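Local atomic coordinates of protein TASOR (Homo sapiens, PDB entry 6TL1), a protein that serves as a component of the HUSH complex, which maintains epigenetic transcriptional silencing at H3K9me3-rich loci by promoting recruitment of SETDB1 and MORC2. Residues L47-E57 with R193-P201. Numbering follows the deposited sequence.
Sequences LEKEFTEKRRE and RRRPRHVCP
L47, F51 and K54 on one flank of helix 45-60 pack on R197, H198 and C200, where an arginine-rich loop runs into strand 199-209; salt bridges line the more exposed side. The apolar end is compact: L47 sets CD1 against P201 CD (3.6 Å) and lays CD2 over one face of the R195 guanidinium, whose opposite face takes R193 NH2. F51, its chi1 near trans (-174°), extends its ring across the start of the strand, bringing CD2 to 3.7 Å from C200 CB, and F51 CA makes a CA-H...O contact with R197 O. A water bridges L47 O and R197 O. This is the pseudo-PARP domain of TASOR, and strand 199-209 is the middle one of its five-stranded antiparallel sheet; the helix runs roughly antiparallel to the strand's start, at 152°. On the more exposed side of the contact E50 OE1 meets the R195 guanidinium edge in a salt bridge, modelled implausibly short, its exact geometry doubtful. Further along, R197 NH1 bonds E57 OE1 at 2.8 Å, approaching from above the carboxylate plane, while R197 NH2 to E57 OE2 is a weak bond. K54 crosses R197 at about a right angle, its CB above the guanidinium centre and its CD 3.6 Å from R197 NH1. Their like charges, K54 NZ and R197 NH1, lie 4.2 Å apart, and E186 probably offsets them by salt-bridging both. H198, alongside K54, gives NE2 to E158 O, whereas its ND1 is buried without a partner.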
# COMPACT_ATOMS: atom_id res chain seq x y z
N LEU A 47 15.21 -5.89 1.53
CA LEU A 47 13.99 -5.62 0.77
C LEU A 47 14.27 -4.68 -0.40
O LEU A 47 13.67 -4.82 -1.47
CB LEU A 47 12.90 -5.03 1.67
CG LEU A 47 12.37 -6.02 2.70
CD1 LEU A 47 11.30 -5.41 3.57
CD2 LEU A 47 11.82 -7.26 1.98
N GLU A 48 15.18 -3.72 -0.21
CA GLU A 48 15.46 -2.79 -1.30
C GLU A 48 16.21 -3.49 -2.42
O GLU A 48 15.98 -3.21 -3.60
CB GLU A 48 16.25 -1.59 -0.77
CG GLU A 48 15.47 -0.75 0.25
CD GLU A 48 16.33 0.33 0.91
OE1 GLU A 48 15.81 1.43 1.18
OE2 GLU A 48 17.53 0.08 1.15
N LYS A 49 17.10 -4.43 -2.07
CA LYS A 49 17.76 -5.25 -3.09
C LYS A 49 16.74 -5.98 -3.94
O LYS A 49 16.85 -5.98 -5.17
CB LYS A 49 18.72 -6.27 -2.47
CG LYS A 49 19.95 -5.69 -1.84
CD LYS A 49 21.06 -6.73 -1.64
CE LYS A 49 21.43 -6.84 -0.17
NZ LYS A 49 22.85 -7.22 0.09
N GLU A 50 15.73 -6.58 -3.31
CA GLU A 50 14.82 -7.41 -4.07
C GLU A 50 13.83 -6.56 -4.86
O GLU A 50 13.43 -6.96 -5.96
CB GLU A 50 14.10 -8.38 -3.14
CG GLU A 50 15.08 -9.28 -2.41
CD GLU A 50 14.49 -10.58 -1.90
OE1 GLU A 50 13.31 -10.60 -1.49
OE2 GLU A 50 15.25 -11.57 -1.85
N PHE A 51 13.49 -5.37 -4.35
CA PHE A 51 12.69 -4.42 -5.13
C PHE A 51 13.45 -4.01 -6.38
O PHE A 51 12.91 -4.05 -7.50
CB PHE A 51 12.35 -3.21 -4.25
CG PHE A 51 11.41 -2.22 -4.89
CD1 PHE A 51 11.89 -1.18 -5.68
CD2 PHE A 51 10.03 -2.28 -4.66
CE1 PHE A 51 11.03 -0.26 -6.25
CE2 PHE A 51 9.17 -1.36 -5.23
CZ PHE A 51 9.67 -0.35 -6.02
N THR A 52 14.72 -3.65 -6.22
CA THR A 52 15.54 -3.25 -7.36
C THR A 52 15.71 -4.40 -8.34
O THR A 52 15.61 -4.22 -9.56
CB THR A 52 16.90 -2.77 -6.88
OG1 THR A 52 16.78 -1.48 -6.26
CG2 THR A 52 17.89 -2.70 -8.04
N GLU A 53 15.96 -5.61 -7.82
CA GLU A 53 16.07 -6.78 -8.69
C GLU A 53 14.77 -7.01 -9.46
O GLU A 53 14.79 -7.25 -10.68
CB GLU A 53 16.42 -8.00 -7.85
CG GLU A 53 16.40 -9.33 -8.57
CD GLU A 53 17.37 -9.40 -9.73
OE1 GLU A 53 17.00 -9.98 -10.78
OE2 GLU A 53 18.49 -8.86 -9.61
N LYS A 54 13.63 -6.92 -8.78
CA LYS A 54 12.34 -7.13 -9.43
C LYS A 54 12.11 -6.10 -10.52
O LYS A 54 11.64 -6.44 -11.62
CB LYS A 54 11.21 -7.07 -8.41
CG LYS A 54 9.80 -7.11 -9.01
CD LYS A 54 9.52 -8.48 -9.61
CE LYS A 54 8.08 -8.56 -10.13
NZ LYS A 54 7.75 -9.89 -10.74
N ARG A 55 12.47 -4.85 -10.27
CA ARG A 55 12.29 -3.83 -11.30
C ARG A 55 13.10 -4.14 -12.55
O ARG A 55 12.63 -3.90 -13.66
CB ARG A 55 12.67 -2.44 -10.78
CG ARG A 55 12.26 -1.40 -11.81
CD ARG A 55 13.12 -0.19 -11.81
NE ARG A 55 12.90 0.62 -10.62
CZ ARG A 55 13.82 0.84 -9.69
NH1 ARG A 55 15.04 0.32 -9.82
NH2 ARG A 55 13.53 1.59 -8.64
N ARG A 56 14.33 -4.65 -12.39
CA ARG A 56 15.09 -4.95 -13.60
C ARG A 56 14.55 -6.19 -14.30
O ARG A 56 14.67 -6.30 -15.53
CB ARG A 56 16.58 -5.11 -13.28
CG ARG A 56 17.26 -3.84 -12.76
CD ARG A 56 18.75 -4.07 -12.61
NE ARG A 56 19.41 -3.87 -13.89
CZ ARG A 56 20.71 -4.04 -14.08
NH1 ARG A 56 21.23 -3.83 -15.28
NH2 ARG A 56 21.48 -4.41 -13.07
N GLU A 57 13.97 -7.13 -13.56
CA GLU A 57 13.34 -8.26 -14.24
C GLU A 57 12.09 -7.82 -15.00
O GLU A 57 11.81 -8.34 -16.08
CB GLU A 57 12.99 -9.39 -13.26
CG GLU A 57 14.05 -9.73 -12.25
CD GLU A 57 13.69 -10.96 -11.44
OE1 GLU A 57 12.51 -11.37 -11.46
OE2 GLU A 57 14.59 -11.53 -10.78
N ARG A 193 4.49 -16.51 -4.46
CA ARG A 193 5.42 -16.06 -3.43
C ARG A 193 4.64 -15.55 -2.23
O ARG A 193 3.56 -14.97 -2.38
CB ARG A 193 6.32 -14.96 -4.00
CG ARG A 193 7.39 -15.46 -4.95
CD ARG A 193 8.36 -14.35 -5.31
NE ARG A 193 8.73 -13.57 -4.13
CZ ARG A 193 9.91 -13.68 -3.52
NH1 ARG A 193 10.82 -14.53 -3.98
NH2 ARG A 193 10.17 -12.93 -2.45
N ARG A 194 5.15 -15.80 -1.03
CA ARG A 194 4.44 -15.27 0.12
C ARG A 194 4.72 -13.79 0.33
O ARG A 194 3.97 -13.12 1.04
CB ARG A 194 4.77 -16.05 1.39
CG ARG A 194 4.21 -17.46 1.41
CD ARG A 194 4.13 -18.03 2.82
NE ARG A 194 3.13 -17.32 3.62
CZ ARG A 194 3.39 -16.51 4.64
NH1 ARG A 194 4.64 -16.30 5.03
NH2 ARG A 194 2.39 -15.92 5.28
N ARG A 195 5.78 -13.25 -0.29
CA ARG A 195 6.09 -11.83 -0.21
C ARG A 195 6.38 -11.30 -1.61
O ARG A 195 7.46 -11.57 -2.17
CB ARG A 195 7.27 -11.57 0.72
CG ARG A 195 7.66 -10.09 0.77
CD ARG A 195 8.81 -9.81 1.71
NE ARG A 195 9.95 -10.67 1.44
CZ ARG A 195 10.82 -10.47 0.46
NH1 ARG A 195 10.68 -9.45 -0.38
NH2 ARG A 195 11.84 -11.31 0.29
N PRO A 196 5.46 -10.54 -2.20
CA PRO A 196 5.75 -9.91 -3.50
C PRO A 196 6.88 -8.92 -3.34
O PRO A 196 6.93 -8.17 -2.36
CB PRO A 196 4.44 -9.21 -3.86
CG PRO A 196 3.39 -9.91 -3.04
CD PRO A 196 4.09 -10.24 -1.75
N ARG A 197 7.81 -8.92 -4.29
CA ARG A 197 9.00 -8.09 -4.15
C ARG A 197 8.86 -6.68 -4.71
O ARG A 197 9.73 -5.84 -4.42
CB ARG A 197 10.23 -8.75 -4.80
CG ARG A 197 10.47 -10.23 -4.48
CD ARG A 197 11.53 -10.81 -5.43
NE ARG A 197 11.00 -11.07 -6.75
CZ ARG A 197 11.75 -11.33 -7.81
NH1 ARG A 197 11.19 -11.57 -8.99
NH2 ARG A 197 13.07 -11.28 -7.72
N HIS A 198 7.80 -6.39 -5.46
CA HIS A 198 7.57 -5.04 -5.97
C HIS A 198 6.76 -4.18 -4.99
O HIS A 198 6.19 -3.16 -5.38
CB HIS A 198 6.93 -5.08 -7.37
CG HIS A 198 5.74 -5.99 -7.49
ND1 HIS A 198 5.76 -7.31 -7.10
CD2 HIS A 198 4.52 -5.78 -8.03
CE1 HIS A 198 4.59 -7.86 -7.36
NE2 HIS A 198 3.81 -6.95 -7.92
N VAL A 199 6.76 -4.57 -3.72
CA VAL A 199 6.24 -3.82 -2.59
C VAL A 199 7.36 -3.73 -1.57
O VAL A 199 7.93 -4.76 -1.18
CB VAL A 199 5.01 -4.51 -1.98
CG1 VAL A 199 4.63 -3.86 -0.68
CG2 VAL A 199 3.83 -4.50 -2.99
N CYS A 200 7.70 -2.51 -1.15
CA CYS A 200 8.82 -2.31 -0.23
C CYS A 200 8.52 -1.21 0.78
O CYS A 200 8.16 -0.09 0.37
CB CYS A 200 10.09 -1.97 -1.02
SG CYS A 200 11.59 -1.92 -0.02
N PRO A 201 8.65 -1.47 2.08
CA PRO A 201 8.43 -0.41 3.07
C PRO A 201 9.44 0.72 2.90
O PRO A 201 10.64 0.50 2.72
CB PRO A 201 8.60 -1.12 4.41
CG PRO A 201 9.46 -2.28 4.10
CD PRO A 201 9.12 -2.72 2.70
O HOH W 1 11.18 -6.13 -1.78